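Local coordinates for putative polysaccharide biosynthesis protein with aminopeptidase-like domain (Clostridium acetobutylicum, PDB 3K9T) that probably takes part in the biosynthesis of modified polysaccharides, carrying one zinc ion in an aminopeptidase-like domain that is not expected to cleave peptides, at residues V101-T106 with V156-S161; M2-K7 with S212-K217; T186-P191 with F222-E227; T265-A270 with N308-S313. All blocks are in the same frame, centred on the assembly; numbering follows the deposited sequence.

Contact 1: V101-T106 with V156-S161; sequences VPVHKT and VVIDSS
The imidazole of His-104 has Val-156 O at its edge, near the ring plane, and Val-157 CG2 approaching obliquely, 3.7 Å from ND1. With CG anti to the backbone N (chi1 -173°), the ring extends beside Val-157, in the same direction. Its ND1 is buried here without a hydrogen-bond partner in the model. Behind these two side chains the backbones are joined by two pairs of hydrogen bonds. Val-103 gives its N-H to Ile-158 O at 3.0 Å and accepts Ile-158 N at 2.8 Å; Lys-105 and Val-156 exchange bonds in the same way, the shorter from Val-156 N to Lys-105 O at 2.7 Å. His-104 and Val-157 form the non-hydrogen-bonded pair between them.

On the other face Val-103, Val-156 and Ile-158 form an apolar patch, with Lys-105 beside it, its end leading away. Val-103 divides its two methyls, CG2 meeting Val-156 CG1 at 3.7 Å and CG1 meeting Ile-158 CD1 at 3.9 Å, while Trp-137 covers all three apolar residues. Before Val-103 the regular pairing stops, and the ring of Pro-102 lies beside Ser-160 with its CB 3.4 Å from Ser-160 O. The hydroxyl of Ser-160 is hydrogen-bonded to Ser-100 O, in the residue just before this segment. Strand 103-108 is thereby added as an outermost strand of the chain's four-stranded antiparallel sheet, next to the long strand 153-163, in the insert domain.

Contact 2: M2-K7 with S212-K217; sequences MEEINK and SKLKTK
Leu-214 reaches from its loop to residues 2-5 at the N-terminus, and its two methyls part company there. From CB the chain leaves with CG anti to the carbonyl carbon (chi1 -53°), which carries the fork over these residues. At the fork CD1 settles between the selenium of selenomethionine Met-2, at 3.7 Å, and Ile-5 CG1, at 3.9 Å; both of those side chains cross the leucine at about a right angle. The second methyl, CD2, touches Glu-4 CB at 3.7 Å, and there the glutamate and leucine chains run antiparallel past one another. Tyr-8 adds to the cover of the leucine.

Met-2 bends at both chi2 and chi3, and this hooked shape turns its tip along the loop beyond Leu-214. Its CE lies close to Lys-215 O, at 3.0 Å, and also meets Thr-216 CA and CG2. The same side chain touches Glu-354 and Asn-355 of helix 336-355. No direct hydrogen bond joins the segments. Instead a water donates to Glu-4 OE1 at 2.7 Å and accepts a weak bond from Lys-215 N at 3.4 Å, so the carboxylate is tied only loosely to the loop.

On a different flank, Glu-3 forms a salt bridge with Lys-420 of the winged helix-turn-helix domain. The contact thus joins the chain's N-terminal helix to the return loop between helix 194-211 and strand 219-225, part of a beta-alpha-beta crossover in the aminopeptidase-like domain.

Contact 3: T186-P191 with F222-E227; sequences TYTCHP and FLFAPE. With ZN (zinc ion), chain B; IMD (imidazole), chain E.
Glu-227 OE2 lies 3.5 Å above one face of the Tyr-187 ring, displaced toward the rim, and is gripped by two hydrogen bonds. Imidazole N1 donates to it at 2.6 Å, and a second hydrogen bond joins it to Ser-297 OG. The glutamate chain is extended and runs alongside the tyrosine, with carboxylate and ring planes 37° apart. Through its other nitrogen, N3, the imidazole, probably picked up during crystallisation, binds the zinc ion at 2.0 Å. His-190 NE2 is a further ligand, and Asp-196 and His-325 complete the site.

Second-shell contacts position these groups. Tyr-187 CE1 sits over one face of the His-190 ring, near its rim, while the tyrosine OH hydrogen-bonds to Asp-196 OD1 and Thr-252 OG1. At the edge of the histidine, in its plane, Cys-189 SG receives a weak bond from ND1. The same sulfur accepts Glu-227 N at 3.4 Å with an N-H...S angle of 166°, linking the loops that follow the two strands.

Farther from the zinc, the strands pair in parallel through Thr-186 N to Leu-223 O, at 2.9 Å, Ala-225 N to Thr-186 O, and Thr-188 N to Ala-225 O. Thr-186 CG2 packs obliquely against the Phe-224 ring, whose edge meets Thr-188 CG2. Residues at the C-terminal ends of parallel strands 181-187 and 219-225, joined by the crossover helix 194-211, thus form part of a metal site consistent with descent from the zinc exopeptidase fold, here with a single zinc ion.

Contact 4: T265-A270 with N308-S313; sequences TKFGDA and NLSVGS. Unlike the reference sequence in segment 308-313: Ser-310 (reference Pro).
Phe-267 lays the far edge of its ring against Asn-308, with CZ 3.6 Å from the backbone O of that residue, which lies in the ring plane. The Asn-308 side chain passes the ring at a slant, amide and ring planes 68° apart. One face of the phenylalanine is occupied by Lys-266 CG, set over its centre. The lysine chain then bends at chi3 (-98°) and crosses the asparagine at about a right angle, bringing CE to 3.2 Å from Asn-308 OD1. Along the same ring, CE2 comes within 3.4 Å of Ser-310 OG; this serine replaces the proline of the reference sequence.

Residues 265-268 form a type I beta turn, closed by Gly-268 N to Thr-265 O, between strand 260-263 and helix 271-282. The turn rests against the lead-in to strand 311-315, the antiparallel neighbour of 260-263 in the mixed central sheet. Thr-265 CG2 packs on the backbone there, 3.5 Å from Val-311 N, while its OG1 is hydrogen-bonded to Asp-273 OD2. That carboxylate also takes the N-H of Ala-270, the N-cap residue, as in one half of a capping box. Ala-270 CB touches Ser-310 CB at 3.9 Å.

One water bridges the backbones with three bonds: it accepts Lys-266 N at 3.0 Å and Val-311 N at 3.2 Å, and donates to Leu-309 O at 3.1 Å.

Overall arrangement
Contact 3 holds the zinc site near the middle of the chain, its centre about 8 Å from the chain's centre, and the other three lie away from the metal. Contacts 3 and 4 reach the same mixed sheet, with centres about 20 Å apart and nearest atoms about 7 Å. The nearest atoms of contacts 2 and 3 are about 6 Å apart, since residues 212-217 lead into the strand that carries 222-227; the segments of these two contacts alternate along the chain. Contact 1 belongs to the separate sheet of the insert, its centre about 27 Å from that of contact 3. Contacts 1 and 2 lie on opposite sides of the chain's centre, about 51 Å apart between their own centres.

Contact 1: V101-T106 with V156-S161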
loop_
_atom_site.group_PDB
_atom_site.type_symbol
_atom_site.label_atom_id
_atom_site.label_comp_id
_atom_site.label_asym_id
_atom_site.label_seq_id
_atom_site.Cartn_x
_atom_site.Cartn_y
_atom_site.Cartn_z
ATOM N N VAL A 101 -6.661 -44.963 -28.390
ATOM C CA VAL A 101 -7.549 -46.032 -28.874
ATOM C C VAL A 101 -6.684 -47.215 -29.355
ATOM O O VAL A 101 -5.556 -47.017 -29.750
ATOM C CB VAL A 101 -8.480 -45.487 -29.980
ATOM C CG1 VAL A 101 -9.412 -44.414 -29.388
ATOM C CG2 VAL A 101 -7.664 -44.900 -31.132
ATOM N N PRO A 102 -7.175 -48.459 -29.252
ATOM C CA PRO A 102 -6.332 -49.562 -29.719
ATOM C C PRO A 102 -6.124 -49.536 -31.243
ATOM O O PRO A 102 -7.043 -49.165 -31.968
ATOM C CB PRO A 102 -7.123 -50.810 -29.324
ATOM C CG PRO A 102 -8.508 -50.341 -29.106
ATOM C CD PRO A 102 -8.433 -48.934 -28.659
ATOM N N VAL A 103 -4.925 -49.893 -31.711
ATOM C CA VAL A 103 -4.632 -49.891 -33.129
ATOM C C VAL A 103 -3.704 -51.048 -33.439
ATOM O O VAL A 103 -2.832 -51.383 -32.635
ATOM C CB VAL A 103 -4.020 -48.538 -33.651
ATOM C CG1 VAL A 103 -4.326 -47.347 -32.685
ATOM C CG2 VAL A 103 -2.502 -48.650 -33.944
ATOM N N HIS A 104 -3.924 -51.666 -34.600
ATOM C CA HIS A 104 -3.081 -52.748 -35.080
ATOM C C HIS A 104 -3.036 -52.630 -36.607
ATOM O O HIS A 104 -3.982 -52.995 -37.285
ATOM C CB HIS A 104 -3.616 -54.104 -34.625
ATOM C CG HIS A 104 -2.706 -55.242 -34.959
ATOM N ND1 HIS A 104 -1.418 -55.053 -35.419
ATOM C CD2 HIS A 104 -2.870 -56.582 -34.841
ATOM C CE1 HIS A 104 -0.845 -56.227 -35.609
ATOM N NE2 HIS A 104 -1.701 -57.170 -35.262
ATOM N N LYS A 105 -1.934 -52.099 -37.130
ATOM C CA LYS A 105 -1.836 -51.738 -38.535
ATOM C C LYS A 105 -0.447 -51.911 -39.117
ATOM O O LYS A 105 0.538 -51.980 -38.385
ATOM C CB LYS A 105 -2.182 -50.262 -38.694
ATOM C CG LYS A 105 -3.540 -49.842 -38.147
ATOM C CD LYS A 105 -4.090 -48.602 -38.875
ATOM C CE LYS A 105 -4.940 -47.719 -37.970
ATOM N NZ LYS A 105 -5.931 -46.922 -38.744
ATOM N N THR A 106 -0.381 -52.007 -40.444
ATOM C CA THR A 106 0.878 -51.818 -41.143
ATOM C C THR A 106 0.745 -50.497 -41.853
ATOM O O THR A 106 -0.238 -50.247 -42.523
ATOM C CB THR A 106 1.237 -52.909 -42.151
ATOM O OG1 THR A 106 1.815 -54.009 -41.446
ATOM C CG2 THR A 106 2.285 -52.380 -43.137
ATOM N N VAL A 156 2.338 -51.310 -36.464
ATOM C CA VAL A 156 1.952 -50.351 -35.452
ATOM C C VAL A 156 0.927 -50.996 -34.542
ATOM O O VAL A 156 -0.184 -51.309 -34.970
ATOM C CB VAL A 156 1.348 -49.104 -36.091
ATOM C CG1 VAL A 156 0.958 -48.070 -35.010
ATOM C CG2 VAL A 156 2.335 -48.519 -37.112
ATOM N N VAL A 157 1.316 -51.183 -33.286
ATOM C CA VAL A 157 0.487 -51.834 -32.298
ATOM C C VAL A 157 0.334 -50.969 -31.044
ATOM O O VAL A 157 1.327 -50.568 -30.435
ATOM C CB VAL A 157 1.117 -53.188 -31.855
ATOM C CG1 VAL A 157 0.315 -53.798 -30.726
ATOM C CG2 VAL A 157 1.218 -54.144 -33.016
ATOM N N ILE A 158 -0.910 -50.649 -30.706
ATOM C CA ILE A 158 -1.261 -50.120 -29.394
ATOM C C ILE A 158 -2.331 -51.073 -28.847
ATOM O O ILE A 158 -3.487 -51.029 -29.279
ATOM C CB ILE A 158 -1.838 -48.681 -29.413
ATOM C CG1 ILE A 158 -0.828 -47.675 -29.970
ATOM C CG2 ILE A 158 -2.246 -48.274 -28.007
ATOM C CD1 ILE A 158 -1.435 -46.260 -30.241
ATOM N N ASP A 159 -1.932 -51.930 -27.908
ATOM C CA ASP A 159 -2.817 -52.904 -27.283
ATOM C C ASP A 159 -3.439 -52.281 -26.048
ATOM O O ASP A 159 -2.957 -52.477 -24.925
ATOM C CB ASP A 159 -2.038 -54.178 -26.908
ATOM C CG ASP A 159 -2.938 -55.295 -26.412
ATOM O OD1 ASP A 159 -4.176 -55.155 -26.542
ATOM O OD2 ASP A 159 -2.400 -56.301 -25.889
ATOM N N SER A 160 -4.525 -51.542 -26.269
ATOM C CA SER A 160 -5.207 -50.805 -25.208
ATOM C C SER A 160 -6.685 -51.131 -25.184
ATOM O O SER A 160 -7.174 -51.833 -26.064
ATOM C CB SER A 160 -5.025 -49.289 -25.440
ATOM O OG SER A 160 -5.494 -48.895 -26.716
ATOM N N SER A 161 -7.391 -50.637 -24.166
ATOM C CA SER A 161 -8.852 -50.735 -24.126
ATOM C C SER A 161 -9.430 -49.459 -23.590
ATOM O O SER A 161 -8.826 -48.826 -22.737
ATOM C CB SER A 161 -9.341 -51.901 -23.252
ATOM O OG SER A 161 -8.917 -51.744 -21.915
#

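Contact 2: M2-K7 with S212-K217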
loop_
_atom_site.group_PDB
_atom_site.type_symbol
_atom_site.label_atom_id
_atom_site.label_comp_id
_atom_site.label_asym_id
_atom_site.label_seq_id
_atom_site.Cartn_x
_atom_site.Cartn_y
_atom_site.Cartn_z
HETATM N N MSE A 2 2.444 -31.071 19.932
HETATM C CA MSE A 2 2.786 -30.931 18.505
HETATM C C MSE A 2 4.318 -30.694 18.401
HETATM O O MSE A 2 4.901 -30.736 17.301
HETATM C CB MSE A 2 2.029 -29.776 17.858
HETATM C CG MSE A 2 1.980 -29.874 16.333
HETATM SE SE MSE A 2 1.095 -31.538 15.672
HETATM C CE MSE A 2 -0.405 -31.471 16.897
ATOM N N GLU A 3 4.967 -30.421 19.541
ATOM C CA GLU A 3 6.419 -30.368 19.600
ATOM C C GLU A 3 7.002 -31.716 19.132
ATOM O O GLU A 3 8.146 -31.782 18.670
ATOM C CB GLU A 3 6.934 -29.959 20.995
ATOM C CG GLU A 3 6.638 -28.507 21.399
ATOM C CD GLU A 3 7.123 -27.419 20.398
ATOM O OE1 GLU A 3 8.268 -27.491 19.937
ATOM O OE2 GLU A 3 6.363 -26.463 20.088
ATOM N N GLU A 4 6.198 -32.774 19.206
ATOM C CA GLU A 4 6.598 -34.068 18.653
ATOM C C GLU A 4 6.890 -34.068 17.143
ATOM O O GLU A 4 7.571 -34.962 16.661
ATOM C CB GLU A 4 5.565 -35.136 18.986
ATOM C CG GLU A 4 5.587 -35.535 20.472
ATOM C CD GLU A 4 4.870 -36.835 20.717
ATOM O OE1 GLU A 4 3.995 -37.185 19.889
ATOM O OE2 GLU A 4 5.180 -37.512 21.729
ATOM N N ILE A 5 6.387 -33.077 16.412
ATOM C CA ILE A 5 6.719 -32.929 15.006
ATOM C C ILE A 5 8.209 -32.576 14.822
ATOM O O ILE A 5 8.780 -32.822 13.759
ATOM C CB ILE A 5 5.837 -31.838 14.313
ATOM C CG1 ILE A 5 5.434 -32.263 12.898
ATOM C CG2 ILE A 5 6.544 -30.520 14.289
ATOM C CD1 ILE A 5 4.383 -31.365 12.239
ATOM N N ASN A 6 8.838 -31.993 15.842
ATOM C CA ASN A 6 10.214 -31.524 15.701
ATOM C C ASN A 6 11.185 -32.632 15.280
ATOM O O ASN A 6 12.082 -32.393 14.501
ATOM C CB ASN A 6 10.713 -30.856 16.981
ATOM C CG ASN A 6 9.904 -29.619 17.385
ATOM O OD1 ASN A 6 9.007 -29.149 16.681
ATOM N ND2 ASN A 6 10.221 -29.097 18.556
ATOM N N LYS A 7 10.987 -33.845 15.773
ATOM C CA LYS A 7 11.907 -34.936 15.474
ATOM C C LYS A 7 11.771 -35.320 14.012
ATOM O O LYS A 7 12.765 -35.718 13.406
ATOM C CB LYS A 7 11.712 -36.155 16.418
ATOM C CG LYS A 7 10.279 -36.727 16.424
ATOM C CD LYS A 7 9.990 -37.844 17.484
ATOM C CE LYS A 7 8.436 -37.996 17.805
ATOM N NZ LYS A 7 7.929 -37.186 19.004
ATOM N N SER A 212 -0.266 -38.996 11.213
ATOM C CA SER A 212 -0.851 -40.194 11.781
ATOM C C SER A 212 -0.384 -40.526 13.180
ATOM O O SER A 212 -1.099 -41.178 13.916
ATOM C CB SER A 212 -0.466 -41.399 10.918
ATOM O OG SER A 212 -1.236 -41.426 9.757
ATOM N N LYS A 213 0.845 -40.153 13.493
ATOM C CA LYS A 213 1.461 -40.499 14.751
ATOM C C LYS A 213 1.332 -39.420 15.817
ATOM O O LYS A 213 1.824 -39.604 16.928
ATOM C CB LYS A 213 2.922 -40.825 14.471
ATOM C CG LYS A 213 3.037 -42.090 13.589
ATOM C CD LYS A 213 4.440 -42.400 13.170
ATOM C CE LYS A 213 4.531 -43.793 12.528
ATOM N NZ LYS A 213 3.682 -43.967 11.362
ATOM N N LEU A 214 0.644 -38.320 15.495
ATOM C CA LEU A 214 0.520 -37.164 16.380
ATOM C C LEU A 214 -0.930 -36.893 16.784
ATOM O O LEU A 214 -1.869 -37.250 16.078
ATOM C CB LEU A 214 1.040 -35.923 15.659
ATOM C CG LEU A 214 2.437 -35.950 15.051
ATOM C CD1 LEU A 214 2.730 -34.611 14.418
ATOM C CD2 LEU A 214 3.450 -36.246 16.132
ATOM N N LYS A 215 -1.104 -36.232 17.917
ATOM C CA LYS A 215 -2.423 -35.840 18.389
ATOM C C LYS A 215 -2.656 -34.412 17.870
ATOM O O LYS A 215 -2.084 -33.473 18.387
ATOM C CB LYS A 215 -2.434 -35.887 19.918
ATOM C CG LYS A 215 -3.781 -35.493 20.583
ATOM C CD LYS A 215 -3.675 -35.507 22.136
ATOM C CE LYS A 215 -4.843 -34.766 22.827
ATOM N NZ LYS A 215 -6.116 -35.536 22.790
ATOM N N THR A 216 -3.483 -34.251 16.839
ATOM C CA THR A 216 -3.682 -32.937 16.206
ATOM C C THR A 216 -4.970 -32.257 16.634
ATOM O O THR A 216 -5.925 -32.927 16.995
ATOM C CB THR A 216 -3.684 -33.039 14.646
ATOM O OG1 THR A 216 -4.788 -33.853 14.207
ATOM C CG2 THR A 216 -2.384 -33.627 14.152
ATOM N N LYS A 217 -4.964 -30.919 16.603
ATOM C CA LYS A 217 -6.142 -30.088 16.919
ATOM C C LYS A 217 -7.100 -30.182 15.748
ATOM O O LYS A 217 -8.301 -30.430 15.908
ATOM C CB LYS A 217 -5.727 -28.614 17.147
ATOM C CG LYS A 217 -6.859 -27.551 17.353
ATOM C CD LYS A 217 -6.238 -26.119 17.557
ATOM C CE LYS A 217 -7.157 -24.948 17.105
ATOM N NZ LYS A 217 -6.820 -23.614 17.734
HETATM O O HOH W 1 1.806 -35.715 19.521
#

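Contact 3: T186-P191 with F222-E227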
loop_
_atom_site.group_PDB
_atom_site.type_symbol
_atom_site.label_atom_id
_atom_site.label_comp_id
_atom_site.label_asym_id
_atom_site.label_seq_id
_atom_site.Cartn_x
_atom_site.Cartn_y
_atom_site.Cartn_z
ATOM N N THR A 186 -3.296 -34.165 -3.952
ATOM C CA THR A 186 -2.304 -34.304 -5.003
ATOM C C THR A 186 -2.910 -35.163 -6.123
ATOM O O THR A 186 -3.874 -35.913 -5.880
ATOM C CB THR A 186 -0.984 -34.867 -4.459
ATOM O OG1 THR A 186 0.051 -34.649 -5.424
ATOM C CG2 THR A 186 -1.107 -36.377 -4.110
ATOM N N TYR A 187 -2.347 -35.076 -7.334
ATOM C CA TYR A 187 -2.944 -35.761 -8.475
ATOM C C TYR A 187 -2.154 -36.989 -8.979
ATOM O O TYR A 187 -0.930 -36.987 -9.080
ATOM C CB TYR A 187 -3.325 -34.753 -9.588
ATOM C CG TYR A 187 -2.204 -33.876 -10.062
ATOM C CD1 TYR A 187 -1.348 -34.323 -11.032
ATOM C CD2 TYR A 187 -1.998 -32.600 -9.541
ATOM C CE1 TYR A 187 -0.320 -33.569 -11.476
ATOM C CE2 TYR A 187 -0.961 -31.813 -10.005
ATOM C CZ TYR A 187 -0.113 -32.310 -10.965
ATOM O OH TYR A 187 0.968 -31.580 -11.455
ATOM N N THR A 188 -2.906 -38.039 -9.307
ATOM C CA THR A 188 -2.348 -39.368 -9.559
ATOM C C THR A 188 -2.352 -39.840 -11.019
ATOM O O THR A 188 -2.017 -40.995 -11.300
ATOM C CB THR A 188 -3.132 -40.356 -8.752
ATOM O OG1 THR A 188 -4.522 -40.116 -8.996
ATOM C CG2 THR A 188 -2.808 -40.172 -7.260
ATOM N N CYS A 189 -2.671 -38.919 -11.931
ATOM C CA CYS A 189 -2.907 -39.239 -13.327
ATOM C C CYS A 189 -1.665 -39.214 -14.235
ATOM O O CYS A 189 -1.706 -39.749 -15.345
ATOM C CB CYS A 189 -3.941 -38.264 -13.868
ATOM S SG CYS A 189 -3.430 -36.529 -13.690
ATOM N N HIS A 190 -0.571 -38.592 -13.796
ATOM C CA HIS A 190 0.638 -38.569 -14.622
ATOM C C HIS A 190 1.426 -39.876 -14.525
ATOM O O HIS A 190 1.643 -40.391 -13.419
ATOM C CB HIS A 190 1.541 -37.434 -14.225
ATOM C CG HIS A 190 1.043 -36.097 -14.649
ATOM N ND1 HIS A 190 -0.281 -35.734 -14.557
ATOM C CD2 HIS A 190 1.705 -35.019 -15.133
ATOM C CE1 HIS A 190 -0.411 -34.485 -14.963
ATOM N NE2 HIS A 190 0.776 -34.034 -15.322
ATOM N N PRO A 191 1.864 -40.401 -15.672
ATOM C CA PRO A 191 2.628 -41.665 -15.714
ATOM C C PRO A 191 4.098 -41.508 -15.281
ATOM O O PRO A 191 4.315 -40.956 -14.181
ATOM C CB PRO A 191 2.424 -42.158 -17.158
ATOM C CG PRO A 191 2.116 -40.917 -17.936
ATOM C CD PRO A 191 1.413 -39.990 -17.012
ATOM N N PHE A 222 -6.458 -36.250 3.173
ATOM C CA PHE A 222 -5.484 -36.324 2.108
ATOM C C PHE A 222 -6.150 -36.970 0.910
ATOM O O PHE A 222 -6.553 -38.107 0.995
ATOM C CB PHE A 222 -4.316 -37.159 2.547
ATOM C CG PHE A 222 -3.661 -36.690 3.777
ATOM C CD1 PHE A 222 -4.202 -36.990 5.021
ATOM C CD2 PHE A 222 -2.463 -35.997 3.711
ATOM C CE1 PHE A 222 -3.576 -36.568 6.205
ATOM C CE2 PHE A 222 -1.828 -35.573 4.876
ATOM C CZ PHE A 222 -2.392 -35.856 6.135
ATOM N N LEU A 223 -6.239 -36.244 -0.202
ATOM C CA LEU A 223 -6.905 -36.712 -1.414
ATOM C C LEU A 223 -5.881 -37.046 -2.484
ATOM O O LEU A 223 -5.035 -36.221 -2.810
ATOM C CB LEU A 223 -7.857 -35.641 -1.926
ATOM C CG LEU A 223 -8.666 -36.040 -3.141
ATOM C CD1 LEU A 223 -9.621 -37.183 -2.790
ATOM C CD2 LEU A 223 -9.405 -34.817 -3.643
ATOM N N PHE A 224 -5.944 -38.279 -2.990
ATOM C CA PHE A 224 -5.145 -38.717 -4.134
ATOM C C PHE A 224 -6.117 -39.052 -5.297
ATOM O O PHE A 224 -6.811 -40.064 -5.275
ATOM C CB PHE A 224 -4.335 -39.946 -3.805
ATOM C CG PHE A 224 -3.388 -39.792 -2.676
ATOM C CD1 PHE A 224 -3.826 -39.888 -1.362
ATOM C CD2 PHE A 224 -2.032 -39.666 -2.914
ATOM C CE1 PHE A 224 -2.913 -39.812 -0.302
ATOM C CE2 PHE A 224 -1.122 -39.604 -1.860
ATOM C CZ PHE A 224 -1.568 -39.672 -0.560
ATOM N N ALA A 225 -6.137 -38.213 -6.320
ATOM C CA ALA A 225 -7.159 -38.298 -7.358
ATOM C C ALA A 225 -6.588 -37.774 -8.661
ATOM O O ALA A 225 -5.668 -36.935 -8.633
ATOM C CB ALA A 225 -8.343 -37.481 -6.956
ATOM N N PRO A 226 -7.121 -38.247 -9.809
ATOM C CA PRO A 226 -6.646 -37.658 -11.068
ATOM C C PRO A 226 -6.911 -36.175 -11.103
ATOM O O PRO A 226 -7.953 -35.736 -10.592
ATOM C CB PRO A 226 -7.530 -38.342 -12.138
ATOM C CG PRO A 226 -8.712 -38.904 -11.403
ATOM C CD PRO A 226 -8.149 -39.272 -10.047
ATOM N N GLU A 227 -6.033 -35.410 -11.753
ATOM C CA GLU A 227 -6.255 -33.973 -11.838
ATOM C C GLU A 227 -7.567 -33.607 -12.539
ATOM O O GLU A 227 -8.026 -34.284 -13.451
ATOM C CB GLU A 227 -5.088 -33.241 -12.507
ATOM C CG GLU A 227 -5.134 -31.707 -12.251
ATOM C CD GLU A 227 -3.970 -30.951 -12.864
ATOM O OE1 GLU A 227 -3.778 -31.092 -14.074
ATOM O OE2 GLU A 227 -3.267 -30.193 -12.152
HETATM ZN ZN ZN B . 1.385 -32.131 -15.786
HETATM N N1 IMD E . -1.175 -29.607 -13.640
HETATM C C2 IMD E . -0.700 -30.849 -13.883
HETATM N N3 IMD E . 0.323 -30.749 -14.728
HETATM C C4 IMD E . 0.522 -29.448 -15.010
HETATM C C5 IMD E . -0.429 -28.720 -14.317
#

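Contact 4: T265-A270 with N308-S313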
loop_
_atom_site.group_PDB
_atom_site.type_symbol
_atom_site.label_atom_id
_atom_site.label_comp_id
_atom_site.label_asym_id
_atom_site.label_seq_id
_atom_site.Cartn_x
_atom_site.Cartn_y
_atom_site.Cartn_z
ATOM N N THR A 265 -3.979 -18.662 -2.376
ATOM C CA THR A 265 -5.407 -18.839 -2.543
ATOM C C THR A 265 -5.970 -17.657 -3.316
ATOM O O THR A 265 -5.339 -16.599 -3.384
ATOM C CB THR A 265 -6.137 -18.878 -1.172
ATOM O OG1 THR A 265 -6.189 -17.553 -0.572
ATOM C CG2 THR A 265 -5.458 -19.867 -0.254
ATOM N N LYS A 266 -7.185 -17.824 -3.844
ATOM C CA LYS A 266 -7.835 -16.764 -4.591
ATOM C C LYS A 266 -8.008 -15.514 -3.718
ATOM O O LYS A 266 -8.052 -14.421 -4.242
ATOM C CB LYS A 266 -9.185 -17.216 -5.187
ATOM C CG LYS A 266 -10.348 -17.310 -4.168
ATOM C CD LYS A 266 -11.722 -17.694 -4.772
ATOM C CE LYS A 266 -12.719 -16.512 -5.065
ATOM N NZ LYS A 266 -13.788 -17.009 -6.075
ATOM N N PHE A 267 -8.091 -15.676 -2.399
ATOM C CA PHE A 267 -8.274 -14.539 -1.485
ATOM C C PHE A 267 -6.972 -13.793 -1.207
ATOM O O PHE A 267 -6.997 -12.683 -0.691
ATOM C CB PHE A 267 -8.869 -14.961 -0.143
ATOM C CG PHE A 267 -10.052 -15.836 -0.259
ATOM C CD1 PHE A 267 -11.288 -15.310 -0.621
ATOM C CD2 PHE A 267 -9.948 -17.197 0.007
ATOM C CE1 PHE A 267 -12.409 -16.123 -0.730
ATOM C CE2 PHE A 267 -11.069 -18.036 -0.112
ATOM C CZ PHE A 267 -12.302 -17.494 -0.478
ATOM N N GLY A 268 -5.839 -14.412 -1.483
ATOM C CA GLY A 268 -4.540 -13.746 -1.276
ATOM C C GLY A 268 -4.047 -13.564 0.138
ATOM O O GLY A 268 -2.871 -13.667 0.388
ATOM N N ASP A 269 -4.938 -13.296 1.088
ATOM C CA ASP A 269 -4.504 -13.099 2.473
ATOM C C ASP A 269 -5.228 -13.998 3.479
ATOM O O ASP A 269 -5.353 -13.621 4.654
ATOM C CB ASP A 269 -4.643 -11.606 2.845
ATOM C CG ASP A 269 -6.062 -11.107 2.748
ATOM O OD1 ASP A 269 -6.972 -11.848 2.251
ATOM O OD2 ASP A 269 -6.261 -9.947 3.184
ATOM N N ALA A 270 -5.703 -15.170 3.034
ATOM C CA ALA A 270 -6.370 -16.143 3.925
ATOM C C ALA A 270 -5.347 -16.646 4.932
ATOM O O ALA A 270 -4.150 -16.440 4.757
ATOM C CB ALA A 270 -6.938 -17.323 3.149
ATOM N N ASN A 308 -15.201 -22.350 -3.380
ATOM C CA ASN A 308 -14.735 -21.141 -2.728
ATOM C C ASN A 308 -14.018 -21.367 -1.410
ATOM O O ASN A 308 -14.159 -20.582 -0.452
ATOM C CB ASN A 308 -15.904 -20.163 -2.561
ATOM C CG ASN A 308 -15.448 -18.721 -2.429
ATOM O OD1 ASN A 308 -14.629 -18.226 -3.208
ATOM N ND2 ASN A 308 -15.979 -18.038 -1.444
ATOM N N LEU A 309 -13.178 -22.402 -1.423
ATOM C CA LEU A 309 -12.338 -22.747 -0.278
ATOM C C LEU A 309 -10.985 -22.036 -0.391
ATOM O O LEU A 309 -10.664 -21.538 -1.461
ATOM C CB LEU A 309 -12.096 -24.250 -0.224
ATOM C CG LEU A 309 -13.306 -25.165 -0.239
ATOM C CD1 LEU A 309 -12.816 -26.610 -0.538
ATOM C CD2 LEU A 309 -14.052 -25.034 1.096
ATOM N N SER A 310 -10.214 -21.999 0.709
ATOM C CA SER A 310 -8.905 -21.379 0.699
ATOM C C SER A 310 -7.853 -22.431 0.472
ATOM O O SER A 310 -7.351 -23.027 1.414
ATOM C CB SER A 310 -8.613 -20.637 2.016
ATOM O OG SER A 310 -9.763 -19.947 2.389
ATOM N N VAL A 311 -7.521 -22.644 -0.780
ATOM C CA VAL A 311 -6.521 -23.634 -1.139
ATOM C C VAL A 311 -5.398 -22.968 -1.966
ATOM O O VAL A 311 -5.639 -22.348 -3.013
ATOM C CB VAL A 311 -7.178 -24.818 -1.911
ATOM C CG1 VAL A 311 -6.117 -25.825 -2.385
ATOM C CG2 VAL A 311 -8.220 -25.447 -1.059
ATOM N N GLY A 312 -4.178 -23.073 -1.460
ATOM C CA GLY A 312 -2.997 -22.661 -2.230
ATOM C C GLY A 312 -2.210 -23.870 -2.703
ATOM O O GLY A 312 -2.714 -24.977 -2.682
ATOM N N SER A 313 -0.961 -23.641 -3.124
ATOM C CA SER A 313 -0.125 -24.678 -3.704
ATOM C C SER A 313 1.313 -24.355 -3.390
ATOM O O SER A 313 1.822 -23.299 -3.761
ATOM C CB SER A 313 -0.370 -24.775 -5.203
ATOM O OG SER A 313 0.289 -25.890 -5.795
HETATM O O HOH W 2 -8.255 -20.478 -3.044
#